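Long-range contacts in uncharacterized protein (Deinococcus radiodurans, PDB 3GG7), which binds manganese and probably acts as a metal-dependent hydrolase of the TatD family on ester bonds, though its substrate is not known: residues V8-Y13 with V30-T35; A38-T43 with V53-G58; G58-V63 with V84-L89. All blocks are in the same frame, centred on the assembly; numbering follows the deposited sequence. Where two conformers were deposited one is given.

Contact 1: residues V8-Y13 with V30-T35; sequences VHLDLY and VLSVTT. With MN (manganese (II) ion), chain B.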
loop_
_atom_site.group_PDB
_atom_site.type_symbol
_atom_site.label_atom_id
_atom_site.label_comp_id
_atom_site.label_asym_id
_atom_site.label_seq_id
_atom_site.Cartn_x
_atom_site.Cartn_y
_atom_site.Cartn_z
ATOM N N VAL A 8 -0.586 5.920 1.749
ATOM C CA VAL A 8 -0.659 7.319 1.379
ATOM C C VAL A 8 0.737 7.940 1.273
ATOM O O VAL A 8 1.636 7.591 2.030
ATOM C CB VAL A 8 -1.590 8.092 2.329
ATOM C CG1 VAL A 8 -1.080 8.060 3.808
ATOM C CG2 VAL A 8 -1.805 9.527 1.865
ATOM N N HIS A 9 0.906 8.840 0.306
ATOM C CA HIS A 9 2.186 9.481 0.051
ATOM C C HIS A 9 2.235 10.819 0.752
ATOM O O HIS A 9 2.122 11.866 0.102
ATOM C CB HIS A 9 2.424 9.632 -1.452
ATOM C CG HIS A 9 2.413 8.328 -2.190
ATOM N ND1 HIS A 9 3.570 7.670 -2.548
ATOM C CD2 HIS A 9 1.392 7.564 -2.647
ATOM C CE1 HIS A 9 3.262 6.548 -3.174
ATOM N NE2 HIS A 9 1.948 6.465 -3.265
ATOM N N LEU A 10 2.413 10.805 2.069
ATOM C CA LEU A 10 2.505 12.082 2.808
ATOM C C LEU A 10 3.582 12.983 2.241
ATOM O O LEU A 10 3.389 14.203 2.185
ATOM C CB LEU A 10 2.812 11.871 4.281
ATOM C CG LEU A 10 1.836 11.111 5.116
ATOM C CD1 LEU A 10 2.364 11.207 6.553
ATOM C CD2 LEU A 10 0.426 11.710 5.016
ATOM N N ASP A 11 4.673 12.396 1.755
ATOM C CA ASP A 11 5.834 13.171 1.315
ATOM C C ASP A 11 5.655 13.808 -0.077
ATOM O O ASP A 11 6.552 14.511 -0.557
ATOM C CB ASP A 11 7.136 12.354 1.448
ATOM C CG ASP A 11 7.200 11.162 0.517
ATOM O OD1 ASP A 11 6.324 11.018 -0.378
ATOM O OD2 ASP A 11 8.159 10.353 0.714
ATOM N N LEU A 12 4.509 13.591 -0.717
ATOM C CA LEU A 12 4.248 14.145 -2.033
ATOM C C LEU A 12 3.237 15.295 -1.990
ATOM O O LEU A 12 2.918 15.851 -3.041
ATOM C CB LEU A 12 3.776 13.052 -2.990
ATOM C CG LEU A 12 4.784 11.946 -3.308
ATOM C CD1 LEU A 12 4.217 10.946 -4.330
ATOM C CD2 LEU A 12 6.135 12.532 -3.793
ATOM N N TYR A 13 2.754 15.644 -0.798
ATOM C CA TYR A 13 1.873 16.815 -0.632
ATOM C C TYR A 13 2.706 18.095 -0.644
ATOM O O TYR A 13 3.877 18.084 -0.291
ATOM C CB TYR A 13 1.079 16.721 0.662
ATOM C CG TYR A 13 -0.021 15.707 0.634
ATOM C CD1 TYR A 13 -1.257 16.001 0.077
ATOM C CD2 TYR A 13 0.179 14.435 1.138
ATOM C CE1 TYR A 13 -2.283 15.060 0.042
ATOM C CE2 TYR A 13 -0.849 13.479 1.112
ATOM C CZ TYR A 13 -2.074 13.786 0.586
ATOM O OH TYR A 13 -3.030 12.770 0.580
ATOM N N VAL A 30 -1.877 6.295 9.513
ATOM C CA VAL A 30 -1.494 6.287 8.118
ATOM C C VAL A 30 -0.226 5.482 7.876
ATOM O O VAL A 30 0.713 5.513 8.680
ATOM C CB VAL A 30 -1.319 7.709 7.531
ATOM C CG1 VAL A 30 -2.622 8.509 7.640
ATOM C CG2 VAL A 30 -0.171 8.462 8.231
ATOM N N LEU A 31 -0.223 4.725 6.786
ATOM C CA LEU A 31 1.002 4.119 6.281
ATOM C C LEU A 31 1.560 5.074 5.253
ATOM O O LEU A 31 1.117 5.157 4.121
ATOM C CB LEU A 31 0.768 2.725 5.675
ATOM C CG LEU A 31 2.061 2.010 5.316
ATOM C CD1 LEU A 31 2.706 1.478 6.604
ATOM C CD2 LEU A 31 1.793 0.874 4.288
ATOM N N SER A 32 2.603 5.770 5.688
ATOM C CA SER A 32 3.286 6.800 4.918
ATOM C C SER A 32 4.338 6.105 4.048
ATOM O O SER A 32 5.399 5.707 4.558
ATOM C CB SER A 32 3.927 7.780 5.914
ATOM O OG SER A 32 4.689 8.797 5.267
ATOM N N VAL A 33 4.027 5.900 2.773
ATOM C CA VAL A 33 4.887 5.143 1.875
ATOM C C VAL A 33 5.884 6.041 1.159
ATOM O O VAL A 33 5.646 7.265 0.996
ATOM C CB VAL A 33 4.069 4.295 0.863
ATOM C CG1 VAL A 33 3.229 3.224 1.625
ATOM C CG2 VAL A 33 3.123 5.181 0.007
ATOM N N THR A 34 6.999 5.446 0.733
ATOM C CA THR A 34 8.044 6.184 0.011
ATOM C C THR A 34 8.207 5.646 -1.410
ATOM O O THR A 34 7.763 4.516 -1.737
ATOM C CB THR A 34 9.382 6.160 0.778
ATOM O OG1 THR A 34 9.716 4.826 1.184
ATOM C CG2 THR A 34 9.318 7.014 2.038
ATOM N N THR A 35 8.822 6.459 -2.279
ATOM C CA THR A 35 8.966 6.090 -3.672
ATOM C C THR A 35 10.388 5.736 -4.055
ATOM O O THR A 35 10.612 5.123 -5.110
ATOM C CB THR A 35 8.459 7.220 -4.585
ATOM O OG1 THR A 35 9.226 8.372 -4.362
ATOM C CG2 THR A 35 6.947 7.520 -4.312
HETATM MN MN MN B . 0.863 4.811 -3.971
HETATM O O HOH W 1 5.887 8.607 -1.413
HETATM O O HOH W 2 4.921 9.412 2.515
HETATM O O HOH W 3 9.342 9.125 -1.433
HETATM O O HOH W 4 0.128 4.457 -5.838
#

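Contact 2: residues A38-T43 with V53-G58; sequences AAWRGT and VWTALG. With SO4 (sulfate ion), chain C.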
loop_
_atom_site.group_PDB
_atom_site.type_symbol
_atom_site.label_atom_id
_atom_site.label_comp_id
_atom_site.label_asym_id
_atom_site.label_seq_id
_atom_site.Cartn_x
_atom_site.Cartn_y
_atom_site.Cartn_z
ATOM N N ALA A 38 16.046 6.331 -0.883
ATOM C CA ALA A 38 16.778 7.551 -0.539
ATOM C C ALA A 38 15.925 8.562 0.215
ATOM O O ALA A 38 16.461 9.433 0.888
ATOM C CB ALA A 38 17.365 8.182 -1.807
ATOM N N ALA A 39 14.605 8.456 0.073
ATOM C CA ALA A 39 13.660 9.360 0.741
ATOM C C ALA A 39 13.435 9.023 2.214
ATOM O O ALA A 39 12.771 9.762 2.920
ATOM C CB ALA A 39 12.317 9.376 -0.009
ATOM N N TRP A 40 14.022 7.931 2.691
ATOM C CA TRP A 40 13.706 7.411 4.028
ATOM C C TRP A 40 13.899 8.452 5.140
ATOM O O TRP A 40 13.005 8.677 5.947
ATOM C CB TRP A 40 14.540 6.125 4.276
ATOM C CG TRP A 40 14.305 5.559 5.612
ATOM C CD1 TRP A 40 15.196 5.522 6.650
ATOM C CD2 TRP A 40 13.101 4.984 6.103
ATOM N NE1 TRP A 40 14.630 4.937 7.745
ATOM C CE2 TRP A 40 13.334 4.601 7.444
ATOM C CE3 TRP A 40 11.837 4.752 5.542
ATOM C CZ2 TRP A 40 12.351 4.012 8.227
ATOM C CZ3 TRP A 40 10.872 4.123 6.318
ATOM C CH2 TRP A 40 11.120 3.792 7.640
ATOM N N ARG A 41 15.061 9.082 5.215
ATOM C CA ARG A 41 15.332 9.934 6.368
ATOM C C ARG A 41 14.355 11.115 6.391
ATOM O O ARG A 41 13.789 11.451 7.408
ATOM C CB ARG A 41 16.767 10.442 6.361
ATOM C CG ARG A 41 17.763 9.424 6.800
ATOM C CD ARG A 41 18.039 9.444 8.292
ATOM N NE ARG A 41 18.883 8.297 8.592
ATOM C CZ ARG A 41 18.444 7.121 9.052
ATOM N NH1 ARG A 41 17.187 6.953 9.424
ATOM N NH2 ARG A 41 19.289 6.120 9.191
ATOM N N GLY A 42 14.151 11.734 5.226
ATOM C CA GLY A 42 13.300 12.886 5.140
ATOM C C GLY A 42 11.844 12.560 5.425
ATOM O O GLY A 42 11.118 13.303 6.098
ATOM N N THR A 43 11.367 11.458 4.889
ATOM C CA THR A 43 9.982 11.080 5.094
ATOM C C THR A 43 9.742 10.518 6.490
ATOM O O THR A 43 8.752 10.868 7.130
ATOM C CB THR A 43 9.562 10.108 4.002
ATOM O OG1 THR A 43 9.749 10.763 2.751
ATOM C CG2 THR A 43 8.109 9.718 4.178
ATOM N N VAL A 53 1.709 8.038 12.503
ATOM C CA VAL A 53 2.368 8.063 11.200
ATOM C C VAL A 53 3.376 6.908 11.164
ATOM O O VAL A 53 4.385 6.944 11.866
ATOM C CB VAL A 53 3.115 9.401 10.969
ATOM C CG1 VAL A 53 3.852 9.366 9.629
ATOM C CG2 VAL A 53 2.123 10.599 11.001
ATOM N N TRP A 54 3.083 5.882 10.369
ATOM C CA TRP A 54 3.903 4.670 10.276
ATOM C C TRP A 54 4.560 4.679 8.906
ATOM O O TRP A 54 3.885 4.548 7.873
ATOM C CB TRP A 54 3.003 3.438 10.404
ATOM C CG TRP A 54 2.217 3.329 11.689
ATOM C CD1 TRP A 54 2.265 4.162 12.782
ATOM C CD2 TRP A 54 1.280 2.286 12.029
ATOM N NE1 TRP A 54 1.419 3.695 13.760
ATOM C CE2 TRP A 54 0.800 2.555 13.320
ATOM C CE3 TRP A 54 0.806 1.157 11.350
ATOM C CZ2 TRP A 54 -0.149 1.745 13.954
ATOM C CZ3 TRP A 54 -0.116 0.349 11.987
ATOM C CH2 TRP A 54 -0.577 0.651 13.287
ATOM N N THR A 55 5.877 4.816 8.880
ATOM C CA THR A 55 6.591 5.062 7.627
ATOM C C THR A 55 7.110 3.741 7.026
ATOM O O THR A 55 7.669 2.868 7.738
ATOM C CB THR A 55 7.755 6.034 7.843
ATOM O OG1 THR A 55 7.347 7.143 8.659
ATOM C CG2 THR A 55 8.311 6.552 6.502
ATOM N N ALA A 56 6.911 3.600 5.711
ATOM C CA ALA A 56 7.301 2.407 4.936
ATOM C C ALA A 56 8.438 2.795 3.962
ATOM O O ALA A 56 8.502 3.944 3.479
ATOM C CB ALA A 56 6.099 1.840 4.178
ATOM N N LEU A 57 9.348 1.843 3.741
ATOM C CA LEU A 57 10.554 1.977 2.949
ATOM C C LEU A 57 10.258 1.352 1.587
ATOM O O LEU A 57 9.971 0.152 1.479
ATOM C CB LEU A 57 11.707 1.263 3.636
ATOM C CG LEU A 57 13.020 1.277 2.894
ATOM C CD1 LEU A 57 13.606 2.663 2.907
ATOM C CD2 LEU A 57 13.978 0.292 3.616
ATOM N N GLY A 58 10.336 2.158 0.529
ATOM C CA GLY A 58 9.846 1.746 -0.783
ATOM C C GLY A 58 10.799 1.995 -1.924
ATOM O O GLY A 58 11.898 2.542 -1.753
HETATM S S SO4 C . 22.144 7.881 6.937
HETATM O O1 SO4 C . 21.783 6.792 7.831
HETATM O O2 SO4 C . 21.341 9.069 7.240
HETATM O O3 SO4 C . 23.564 8.226 7.122
HETATM O O4 SO4 C . 21.923 7.409 5.571
HETATM O O HOH W 5 6.317 9.402 7.303
#

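Contact 3: residues G58-V63 with V84-L89; sequences GFHPEV and VGEVGL. With MN (manganese (II) ion), chain B.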
loop_
_atom_site.group_PDB
_atom_site.type_symbol
_atom_site.label_atom_id
_atom_site.label_comp_id
_atom_site.label_asym_id
_atom_site.label_seq_id
_atom_site.Cartn_x
_atom_site.Cartn_y
_atom_site.Cartn_z
ATOM N N GLY A 58 10.336 2.158 0.529
ATOM C CA GLY A 58 9.846 1.746 -0.783
ATOM C C GLY A 58 10.799 1.995 -1.924
ATOM O O GLY A 58 11.898 2.542 -1.753
ATOM N N PHE A 59 10.367 1.546 -3.099
ATOM C CA PHE A 59 11.026 1.858 -4.367
ATOM C C PHE A 59 9.979 1.613 -5.458
ATOM O O PHE A 59 9.666 0.480 -5.807
ATOM C CB PHE A 59 12.234 0.965 -4.599
ATOM C CG PHE A 59 13.305 1.578 -5.457
ATOM C CD1 PHE A 59 13.047 2.630 -6.333
ATOM C CD2 PHE A 59 14.566 1.075 -5.413
ATOM C CE1 PHE A 59 14.068 3.167 -7.118
ATOM C CE2 PHE A 59 15.588 1.625 -6.184
ATOM C CZ PHE A 59 15.329 2.663 -7.040
ATOM N N HIS A 60 9.360 2.687 -5.893
ATOM C CA HIS A 60 8.161 2.618 -6.742
ATOM C C HIS A 60 8.568 2.206 -8.152
ATOM O O HIS A 60 9.555 2.715 -8.700
ATOM C CB HIS A 60 7.512 3.994 -6.736
ATOM C CG HIS A 60 6.144 4.039 -7.330
ATOM N ND1 HIS A 60 5.912 3.802 -8.670
ATOM C CD2 HIS A 60 4.944 4.347 -6.783
ATOM C CE1 HIS A 60 4.622 3.964 -8.920
ATOM N NE2 HIS A 60 4.009 4.277 -7.789
ATOM N N PRO A 61 7.814 1.304 -8.770
ATOM C CA PRO A 61 8.240 0.823 -10.091
ATOM C C PRO A 61 8.400 1.927 -11.136
ATOM O O PRO A 61 9.202 1.783 -12.052
ATOM C CB PRO A 61 7.151 -0.190 -10.473
ATOM C CG PRO A 61 6.043 0.043 -9.533
ATOM C CD PRO A 61 6.633 0.576 -8.279
ATOM N N GLU A 62 7.668 3.024 -10.990
ATOM C CA GLU A 62 7.747 4.100 -11.965
ATOM C C GLU A 62 9.063 4.865 -11.912
ATOM O O GLU A 62 9.372 5.595 -12.858
ATOM C CB GLU A 62 6.587 5.087 -11.833
ATOM C CG GLU A 62 6.631 6.142 -12.936
ATOM C CD GLU A 62 5.550 7.166 -12.865
ATOM O OE1 GLU A 62 4.515 6.915 -12.208
ATOM O OE2 GLU A 62 5.756 8.228 -13.491
ATOM N N VAL A 63 9.850 4.714 -10.846
ATOM C CA VAL A 63 11.093 5.485 -10.731
ATOM C C VAL A 63 12.370 4.646 -10.669
ATOM O O VAL A 63 13.452 5.171 -10.449
ATOM C CB VAL A 63 11.032 6.519 -9.572
ATOM C CG1 VAL A 63 9.813 7.411 -9.726
ATOM C CG2 VAL A 63 11.013 5.838 -8.193
ATOM N N VAL A 84 7.340 -2.098 4.262
ATOM C CA VAL A 84 7.989 -1.877 2.960
ATOM C C VAL A 84 6.924 -1.439 1.964
ATOM O O VAL A 84 5.905 -2.105 1.807
ATOM C CB VAL A 84 8.740 -3.147 2.475
ATOM C CG1 VAL A 84 9.100 -3.080 0.978
ATOM C CG2 VAL A 84 10.000 -3.293 3.363
ATOM N N GLY A 85 7.126 -0.301 1.303
ATOM C CA GLY A 85 6.213 0.181 0.270
ATOM C C GLY A 85 6.511 1.644 -0.004
ATOM O O GLY A 85 7.069 2.328 0.858
ATOM N N GLU A 86 6.163 2.152 -1.196
ATOM C CA GLU A 86 5.483 1.399 -2.244
ATOM C C GLU A 86 6.507 0.644 -3.087
ATOM O O GLU A 86 7.531 1.201 -3.502
ATOM C CB GLU A 86 4.720 2.393 -3.124
ATOM C CG GLU A 86 3.914 1.742 -4.233
ATOM C CD GLU A 86 2.804 2.609 -4.764
ATOM O OE1 GLU A 86 2.679 3.785 -4.322
ATOM O OE2 GLU A 86 2.048 2.103 -5.617
ATOM N N VAL A 87 6.220 -0.642 -3.350
ATOM C CA VAL A 87 7.097 -1.512 -4.153
ATOM C C VAL A 87 6.221 -2.282 -5.124
ATOM O O VAL A 87 5.007 -2.348 -4.915
ATOM C CB VAL A 87 7.912 -2.486 -3.309
ATOM C CG1 VAL A 87 8.902 -1.740 -2.381
ATOM C CG2 VAL A 87 6.997 -3.399 -2.474
ATOM N N GLY A 88 6.793 -2.836 -6.189
ATOM C CA GLY A 88 6.003 -3.734 -7.055
ATOM C C GLY A 88 6.346 -3.611 -8.516
ATOM O O GLY A 88 7.491 -3.337 -8.862
ATOM N N LEU A 89 5.354 -3.843 -9.368
ATOM C CA LEU A 89 5.564 -3.913 -10.805
ATOM C C LEU A 89 4.414 -3.164 -11.462
ATOM O O LEU A 89 3.293 -3.146 -10.927
ATOM C CB LEU A 89 5.559 -5.376 -11.303
ATOM C CG LEU A 89 6.623 -6.315 -10.759
ATOM C CD1 LEU A 89 6.392 -7.789 -11.199
ATOM C CD2 LEU A 89 8.010 -5.859 -11.183
HETATM MN MN MN B . 0.863 4.811 -3.971
HETATM O O HOH W 6 9.667 -2.279 -6.362
HETATM O O HOH W 4 0.128 4.457 -5.838
#

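Contact 1: residues V8-Y13 with V30-T35
Val33 O is gripped by two waters, and through them the turn after strand 4-8 is tied to the end of strand 29-32. The first water donates to Val33 O and, at 2.7 Å, to Asp11 OD1, while it accepts the N-H of His9 ND1, lying in the plane of that ring at its edge. The second also donates to Val33 O (2.7 Å), accepts from Asp11 N and pairs with Ser32 OG. With His9 ND1 donating to the first water, His9 NE2 is the nitrogen that binds the manganese ion at 2.1 Å. Val33 CG2 sits 3.5 Å above the centre of the His9 ring, a CH-pi contact that probably helps fix the tilt of the imidazole. His9 CG stands anti to its own carbonyl carbon (chi1 -59°), and this turns the ring back over the valine. The backbones pair in parallel at Val8 and Ser32: Val8 N donates to Leu31 O and Val33 N to Val8 O, both at 3.0 Å. On the side of the sheet where Val8 and Ser32 point, Leu10 CD1 lies 3.6 Å from Ser32 OG, and Val8 CG1 packs on Val30 CB. A third water links Asp11 OD2 to Thr35 N, and the same carboxylate oxygen accepts a hydrogen bond from Thr43 OG1 of helix 40-44. Manganese coordination is completed by His7, Glu86, Asp196 and a water. Strand 29-32 runs between 4-8 and 53-55, and helix 16-25 packs against Leu10 and Val30.

Contact 2: residues A38-T43 with V53-G58
Trp40 drives the six-membered half of its indole against the chain at Thr55 to Leu57, and this is the tight part of the contact. Trp40 CZ3 lies 3.5 Å from Thr55 CG2 and 3.6 Å from Ala56 C, which meets the ring at its edge. Leu57 crosses the indole at about a right angle, bringing Leu57 CD1 to 3.8 Å from Trp40 CE3. With CG anti to the backbone N (chi1 179°), the ring is carried off the helix towards the strand, and NE1 finds Glu80. Without the indole, as with an alanine here, a gap would probably open beside Thr55 and Leu57, and Glu80 would lose this donor. Farther along, the match is looser: Thr43 CG2 only touches Thr55 CG2 at 3.9 Å, and a water bridges Thr43 O to Thr55 OG1. The solvent side belongs to Arg41, whose NE and NH2 hold a sulfate, probably from the crystallisation liquor. Arg41 NE reaches sulfate O2 at 2.9 Å, and Arg41 NH2 reaches sulfate O1 at the same distance, while NH1 forms a salt bridge with Glu80. Helix 40-44 thus packs on strand 53-55 within the beta-alpha-beta unit it forms with strand 29-32, the repeating element of a TIM barrel.

Contact 3: residues G58-V63 with V84-L89
The manganese site of this TatD-type hydrolase takes one of its ligands from this contact, where the loop following strand 53-55 runs beside strand 83-88. Glu86 OE1 binds the metal at 2.1 Å, and OE2 accepts hydrogen bonds from the metal-bound water and from His124 ND1. His60 lies alongside the carboxylate, pointing the same way. His60 CD2 comes 3.4 Å from Glu86 OE1, which meets the ring near its plane, while ring and carboxylate planes are turned 56° apart. The backbone N-H of Glu62 helps hold the imidazole, donating to His60 ND1 at 3.0 Å almost exactly in the ring plane. As in other metal-dependent hydrolases with a TIM barrel, the ligands are gathered at the C-terminal ends of the strands, and here the strand turns a corner at Glu86, behind a cis peptide from Gly85. That corner leaves Glu86 O facing the neighbouring loop, where it takes the N-H of Phe59 at 2.9 Å, the donor tilted 34° from the carbonyl plane. Gly58 comes close at the same place, its CA 3.3 Å from Gly85 O; a CB there would run into the backbone between Gly85 and Glu86. Val87 CG1 fills in beside Gly58 CA and Phe59 N. Farther on, a water accepts from Gly88 N and lies 2.8 Å from Phe59 O. Pro61 lays CB 3.6 Å from Gly88 O, with CG close by the same carbonyl. The Phe59 ring packs on Val105 and Ile109 of helix 99-115, and Val87 meets Ile109 as well.

Overall arrangement
From the N terminus, strand 4-8 leads into contact 1, which closes the loop through helix 16-25 by bringing strand 29-32 alongside. The chain then enters helix 40-44, and contact 2 folds that helix back onto strand 53-55. Contact 3 opens at Gly58, the residue it shares with contact 2, and closes the excursion through helix 72-77 at strand 83-88. The three follow in series, none nested or crossed. Hydrogen bonds probably knit them together: Thr34 OG1 to Ala56 O joins contacts 1 and 2, Leu57 O to Gly85 N joins 2 and 3, and Thr35 O to His60 N joins 1 and 3. Contacts 1 and 3 also meet at the manganese.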